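Local coordinates for protein putative acyl-CoA dehydrogenase (Burkholderia xenovorans, PDB 5JSC) that belongs to the acyl-CoA dehydrogenase family of flavoproteins and binds flavin-adenine dinucleotide where subunits of its four-chain assembly meet, at residues A352-Q355 against G361-S364; M277-A282 against G365-M370. All blocks are in the same frame, centred on the assembly; numbering follows the deposited sequence.

Interaction 1: A352-Q355 against G361-S364; sequences AAVQ and GVQS. With FAD (flavin-adenine dinucleotide), chain T.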
loop_
_atom_site.group_PDB
_atom_site.type_symbol
_atom_site.label_atom_id
_atom_site.label_comp_id
_atom_site.label_asym_id
_atom_site.label_seq_id
_atom_site.Cartn_x
_atom_site.Cartn_y
_atom_site.Cartn_z
ATOM N N ALA C 352 6.035 8.125 -9.412
ATOM C CA ALA C 352 5.278 7.666 -10.571
ATOM C C ALA C 352 5.674 8.436 -11.826
ATOM O O ALA C 352 5.776 7.850 -12.909
ATOM C CB ALA C 352 3.779 7.806 -10.306
ATOM N N ALA C 353 5.904 9.750 -11.702
ATOM C CA ALA C 353 6.326 10.535 -12.860
ATOM C C ALA C 353 7.704 10.102 -13.365
ATOM O O ALA C 353 7.938 10.052 -14.582
ATOM C CB ALA C 353 6.313 12.033 -12.522
ATOM N N VAL C 354 8.635 9.809 -12.451
ATOM C CA VAL C 354 9.921 9.238 -12.855
ATOM C C VAL C 354 9.701 7.977 -13.682
ATOM O O VAL C 354 10.289 7.800 -14.758
ATOM C CB VAL C 354 10.791 8.943 -11.619
ATOM C CG1 VAL C 354 12.001 8.099 -12.018
ATOM C CG2 VAL C 354 11.239 10.240 -10.974
ATOM N N GLN C 355 8.835 7.088 -13.195
ATOM C CA GLN C 355 8.612 5.813 -13.872
ATOM C C GLN C 355 8.043 6.020 -15.271
ATOM O O GLN C 355 8.428 5.318 -16.222
ATOM C CB GLN C 355 7.686 4.937 -13.029
ATOM C CG GLN C 355 7.696 3.473 -13.409
ATOM C CD GLN C 355 8.992 2.762 -13.046
ATOM O OE1 GLN C 355 9.868 3.320 -12.379
ATOM N NE2 GLN C 355 9.108 1.504 -13.467
ATOM N N GLY C 361 13.795 9.392 -16.742
ATOM C CA GLY C 361 13.370 9.732 -15.394
ATOM C C GLY C 361 14.492 9.792 -14.376
ATOM O O GLY C 361 14.332 10.438 -13.330
ATOM N N VAL C 362 15.615 9.119 -14.634
ATOM C CA VAL C 362 16.765 9.182 -13.738
ATOM C C VAL C 362 17.916 9.960 -14.358
ATOM O O VAL C 362 19.020 9.970 -13.806
ATOM C CB VAL C 362 17.233 7.780 -13.292
ATOM C CG1 VAL C 362 16.167 7.090 -12.434
ATOM C CG2 VAL C 362 17.628 6.903 -14.492
ATOM N N GLN C 363 17.690 10.619 -15.492
ATOM C CA GLN C 363 18.743 11.407 -16.113
ATOM C C GLN C 363 18.922 12.709 -15.339
ATOM O O GLN C 363 17.945 13.411 -15.052
ATOM C CB GLN C 363 18.413 11.687 -17.576
ATOM C CG GLN C 363 19.486 12.476 -18.290
ATOM C CD GLN C 363 19.167 12.696 -19.750
ATOM O OE1 GLN C 363 18.011 12.607 -20.168
ATOM N NE2 GLN C 363 20.192 12.982 -20.535
ATOM N N SER C 364 20.170 13.025 -15.005
ATOM C CA SER C 364 20.456 14.168 -14.150
ATOM C C SER C 364 19.929 15.450 -14.770
ATOM O O SER C 364 20.135 15.714 -15.959
ATOM C CB SER C 364 21.961 14.284 -13.915
ATOM O OG SER C 364 22.441 13.126 -13.265
HETATM P PA FAD T . 9.622 3.888 -22.318
HETATM O O1A FAD T . 9.712 2.715 -23.233
HETATM O O2A FAD T . 9.192 5.191 -22.953
HETATM O O5B FAD T . 8.659 3.508 -21.124
HETATM C C5B FAD T . 8.276 4.524 -20.175
HETATM C C4B FAD T . 7.488 3.822 -19.101
HETATM O O4B FAD T . 6.281 3.291 -19.680
HETATM C C3B FAD T . 8.155 2.588 -18.507
HETATM O O3B FAD T . 9.151 2.908 -17.537
HETATM C C2B FAD T . 6.959 1.841 -17.916
HETATM O O2B FAD T . 6.649 2.339 -16.614
HETATM C C1B FAD T . 5.838 2.190 -18.909
HETATM N N9A FAD T . 5.459 1.115 -19.823
HETATM C C8A FAD T . 6.262 0.493 -20.742
HETATM N N7A FAD T . 5.633 -0.364 -21.508
HETATM C C5A FAD T . 4.322 -0.307 -21.058
HETATM C C6A FAD T . 3.149 -0.963 -21.473
HETATM N N6A FAD T . 3.110 -1.858 -22.470
HETATM N N1A FAD T . 2.001 -0.669 -20.824
HETATM C C2A FAD T . 2.038 0.219 -19.824
HETATM N N3A FAD T . 3.083 0.899 -19.346
HETATM C C4A FAD T . 4.203 0.595 -20.014
HETATM N N1 FAD T . 19.454 -0.101 -22.549
HETATM C C2 FAD T . 20.310 -0.843 -23.309
HETATM O O2 FAD T . 20.005 -1.246 -24.439
HETATM N N3 FAD T . 21.545 -1.172 -22.813
HETATM C C4 FAD T . 22.037 -0.832 -21.567
HETATM O O4 FAD T . 23.189 -1.109 -21.263
HETATM C C4X FAD T . 21.122 -0.076 -20.756
HETATM N N5 FAD T . 21.534 0.341 -19.588
HETATM C C5X FAD T . 20.724 1.221 -18.889
HETATM C C6 FAD T . 21.218 1.803 -17.719
HETATM C C7 FAD T . 20.498 2.779 -17.040
HETATM C C7M FAD T . 21.080 3.415 -15.803
HETATM C C8 FAD T . 19.243 3.172 -17.528
HETATM C C8M FAD T . 18.436 4.235 -16.826
HETATM C C9 FAD T . 18.742 2.582 -18.683
HETATM C C9A FAD T . 19.469 1.616 -19.370
HETATM N N10 FAD T . 19.032 1.083 -20.601
HETATM C C10 FAD T . 19.850 0.257 -21.335
HETATM C "C1'" FAD T . 17.740 1.512 -21.154
HETATM C "C2'" FAD T . 16.534 0.874 -20.471
HETATM O "O2'" FAD T . 16.436 -0.510 -20.811
HETATM C "C3'" FAD T . 15.260 1.604 -20.898
HETATM O "O3'" FAD T . 15.310 2.896 -20.301
HETATM C "C4'" FAD T . 13.957 0.917 -20.485
HETATM O "O4'" FAD T . 13.782 -0.272 -21.260
HETATM C "C5'" FAD T . 12.751 1.821 -20.637
HETATM O "O5'" FAD T . 12.719 2.305 -21.997
HETATM P P FAD T . 12.485 3.894 -22.161
HETATM O O1P FAD T . 13.455 4.683 -21.364
HETATM O O2P FAD T . 12.520 4.205 -23.630
HETATM O O3P FAD T . 11.017 4.127 -21.590
#
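The turn that lines the flavin-adenine dinucleotide (FAD) pocket of this acyl-CoA dehydrogenase fold joins the last turn of helix 332-356 to the loop before helix 367-376, and it closes where V354 meets G361. The backbones come close here, 4.3 Å between V354 CA and G361 CA, at a glycine whose CA faces the carbonyl of V354. Both methyls of V354 face the carbonyl oxygen of G361, with V354 CG1 3.6 Å and V354 CG2 3.9 Å from G361 O; CG1 is also near the carbonyl carbon. CG1 of V354 lies anti to the backbone N (chi1 169°), which also brings it alongside the neighbouring V362, 4.3 Å from V362 CG1. V362 divides its two methyls: CG1 turns to V354, while V362 CG2, set between backbone N and carbonyl carbon (chi1 -65°), meets the 8-methyl of the isoalloxazine at 3.6 Å from FAD C8M.

The helix reaches the other half of the cofactor. The ribose hydroxyl FAD O3B donates to the carbonyl Q355 O at 2.8 Å. Beside it, the side-chain carbon Q355 CG packs 3.6 Å from FAD O2B. The Q355 side chain turns its amide toward a second subunit, where R376 of that subunit is bonded to OE1, and E386 and the R379 carbonyl of that subunit accept from NE2. E386 of that subunit also bonds to FAD. Three partners thus fix the amide's rotation, so this buried polar group is satisfied across the interface. One short turn therefore offers the cofactor two kinds of surface: a backbone carbonyl near the helix end for the adenosine ribose, and a valine methyl for the flavin's dimethylbenzene edge.

Interaction 2: M277-A282 against G365-M370; sequences MAEGVA and GTAVEM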
loop_
_atom_site.group_PDB
_atom_site.type_symbol
_atom_site.label_atom_id
_atom_site.label_comp_id
_atom_site.label_asym_id
_atom_site.label_seq_id
_atom_site.Cartn_x
_atom_site.Cartn_y
_atom_site.Cartn_z
ATOM N N MET C 277 3.105 16.014 -11.784
ATOM C CA MET C 277 1.874 15.690 -12.504
ATOM C C MET C 277 1.896 16.262 -13.914
ATOM O O MET C 277 1.545 15.577 -14.882
ATOM C CB MET C 277 0.672 16.237 -11.732
ATOM C CG MET C 277 -0.688 15.959 -12.365
ATOM S SD MET C 277 -1.283 14.323 -11.888
ATOM C CE MET C 277 -1.358 13.448 -13.415
ATOM N N ALA C 278 2.275 17.537 -14.047
ATOM C CA ALA C 278 2.335 18.135 -15.378
ATOM C C ALA C 278 3.321 17.389 -16.268
ATOM O O ALA C 278 3.027 17.110 -17.438
ATOM C CB ALA C 278 2.703 19.618 -15.266
ATOM N N GLU C 279 4.495 17.048 -15.732
ATOM C CA GLU C 279 5.467 16.289 -16.516
ATOM C C GLU C 279 4.910 14.928 -16.914
ATOM O O GLU C 279 5.099 14.476 -18.054
ATOM C CB GLU C 279 6.758 16.113 -15.711
ATOM C CG GLU C 279 7.445 17.403 -15.332
ATOM C CD GLU C 279 8.161 18.059 -16.480
ATOM O OE1 GLU C 279 8.616 17.344 -17.389
ATOM O OE2 GLU C 279 8.294 19.296 -16.453
ATOM N N GLY C 280 4.231 14.259 -15.976
ATOM C CA GLY C 280 3.745 12.911 -16.229
ATOM C C GLY C 280 2.641 12.866 -17.270
ATOM O O GLY C 280 2.661 12.020 -18.168
ATOM N N VAL C 281 1.658 13.769 -17.169
ATOM C CA VAL C 281 0.583 13.739 -18.153
ATOM C C VAL C 281 1.110 14.132 -19.532
ATOM O O VAL C 281 0.707 13.542 -20.542
ATOM C CB VAL C 281 -0.613 14.604 -17.690
ATOM C CG1 VAL C 281 -0.332 16.108 -17.793
ATOM C CG2 VAL C 281 -1.884 14.222 -18.459
ATOM N N ALA C 282 2.033 15.099 -19.600
ATOM C CA ALA C 282 2.596 15.466 -20.895
ATOM C C ALA C 282 3.355 14.304 -21.524
ATOM O O ALA C 282 3.270 14.084 -22.736
ATOM C CB ALA C 282 3.506 16.681 -20.749
ATOM N N GLY C 365 19.239 16.244 -13.957
ATOM C CA GLY C 365 18.788 17.550 -14.371
ATOM C C GLY C 365 17.449 17.590 -15.071
ATOM O O GLY C 365 16.944 18.687 -15.332
ATOM N N THR C 366 16.859 16.443 -15.404
ATOM C CA THR C 366 15.479 16.480 -15.870
ATOM C C THR C 366 14.571 16.871 -14.714
ATOM O O THR C 366 14.905 16.689 -13.538
ATOM C CB THR C 366 15.037 15.127 -16.424
ATOM O OG1 THR C 366 15.033 14.172 -15.359
ATOM C CG2 THR C 366 15.981 14.655 -17.523
ATOM N N ALA C 367 13.398 17.404 -15.055
ATOM C CA ALA C 367 12.493 17.889 -14.019
ATOM C C ALA C 367 12.157 16.793 -13.014
ATOM O O ALA C 367 12.221 17.012 -11.796
ATOM C CB ALA C 367 11.223 18.461 -14.654
ATOM N N VAL C 368 11.824 15.591 -13.494
ATOM C CA VAL C 368 11.372 14.573 -12.549
ATOM C C VAL C 368 12.541 14.016 -11.737
ATOM O O VAL C 368 12.360 13.650 -10.571
ATOM C CB VAL C 368 10.581 13.451 -13.259
ATOM C CG1 VAL C 368 9.329 14.024 -13.925
ATOM C CG2 VAL C 368 11.451 12.678 -14.263
ATOM N N GLU C 369 13.750 13.956 -12.313
ATOM C CA GLU C 369 14.904 13.513 -11.532
ATOM C C GLU C 369 15.203 14.495 -10.411
ATOM O O GLU C 369 15.520 14.095 -9.283
ATOM C CB GLU C 369 16.125 13.345 -12.440
ATOM C CG GLU C 369 17.355 12.739 -11.770
ATOM C CD GLU C 369 18.249 13.755 -11.078
ATOM O OE1 GLU C 369 18.162 14.970 -11.370
ATOM O OE2 GLU C 369 19.075 13.328 -10.249
ATOM N N MET C 370 15.092 15.791 -10.700
ATOM C CA MET C 370 15.307 16.792 -9.665
ATOM C C MET C 370 14.248 16.690 -8.578
ATOM O O MET C 370 14.556 16.830 -7.389
ATOM C CB MET C 370 15.310 18.187 -10.287
ATOM C CG MET C 370 16.465 18.375 -11.250
ATOM S SD MET C 370 16.627 20.038 -11.886
ATOM C CE MET C 370 15.087 20.231 -12.748
HETATM O O HOH W 1 11.180 15.484 -16.495
#
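Water 1 links the E279 carboxylate to the backbone of the second helix: it donates to E279 OE1 at 3.3 Å and accepts from the backbone V368 N at 3.1 Å. Bent at chi2 (-75°), the E279 chain turns its carboxylate face to A367, whose methyl sits over that face; A367 CB is 3.5 Å from E279 OE2 and 3.6 Å from E279 CD. Nearer the backbone, E279 CB rests 3.8 Å from V368 CG1. H275 holds OE2 by a weak hydrogen bond from NE2.

In the largely helical C-terminal domain of the family this contact sets the long helix 250-286 beside the start of helix 367-376. T366 is the N-cap of that shorter helix, its OG1 taking a weak bond from E369 N while also bonding to Q363 O. From the first turn, the E369 carboxylate reaches back to the loop: G365 N donates to E369 OE1 at 3.1 Å, nearly straight at 164° but from above the carboxylate plane. The water-linked carboxylate of E279 lies by the amino end of helix 367-376, a placement that could modestly favour its negative charge. V368 also packs on A353 and V354 of helix 332-356.

Interactions 1 and 2 lie side by side in the C-terminal domain, their centres about 7 Å apart. Interaction 1 is the more buried: all its touching residues are buried, and it closes a local turn beside the cofactor and a second subunit. Interaction 2 is partly buried and joins helices distant in sequence, with M277, V281 and A282 packing on a third subunit. The loop 361-364 runs directly into segment 365-370, and Q363 O lies 3.2 Å from E369 CB. Separately, helix 332-356 of interaction 1 lies against helix 367-376 of interaction 2. Methyls against a carbonyl carry the first; a carboxylate and bridging water carry the second.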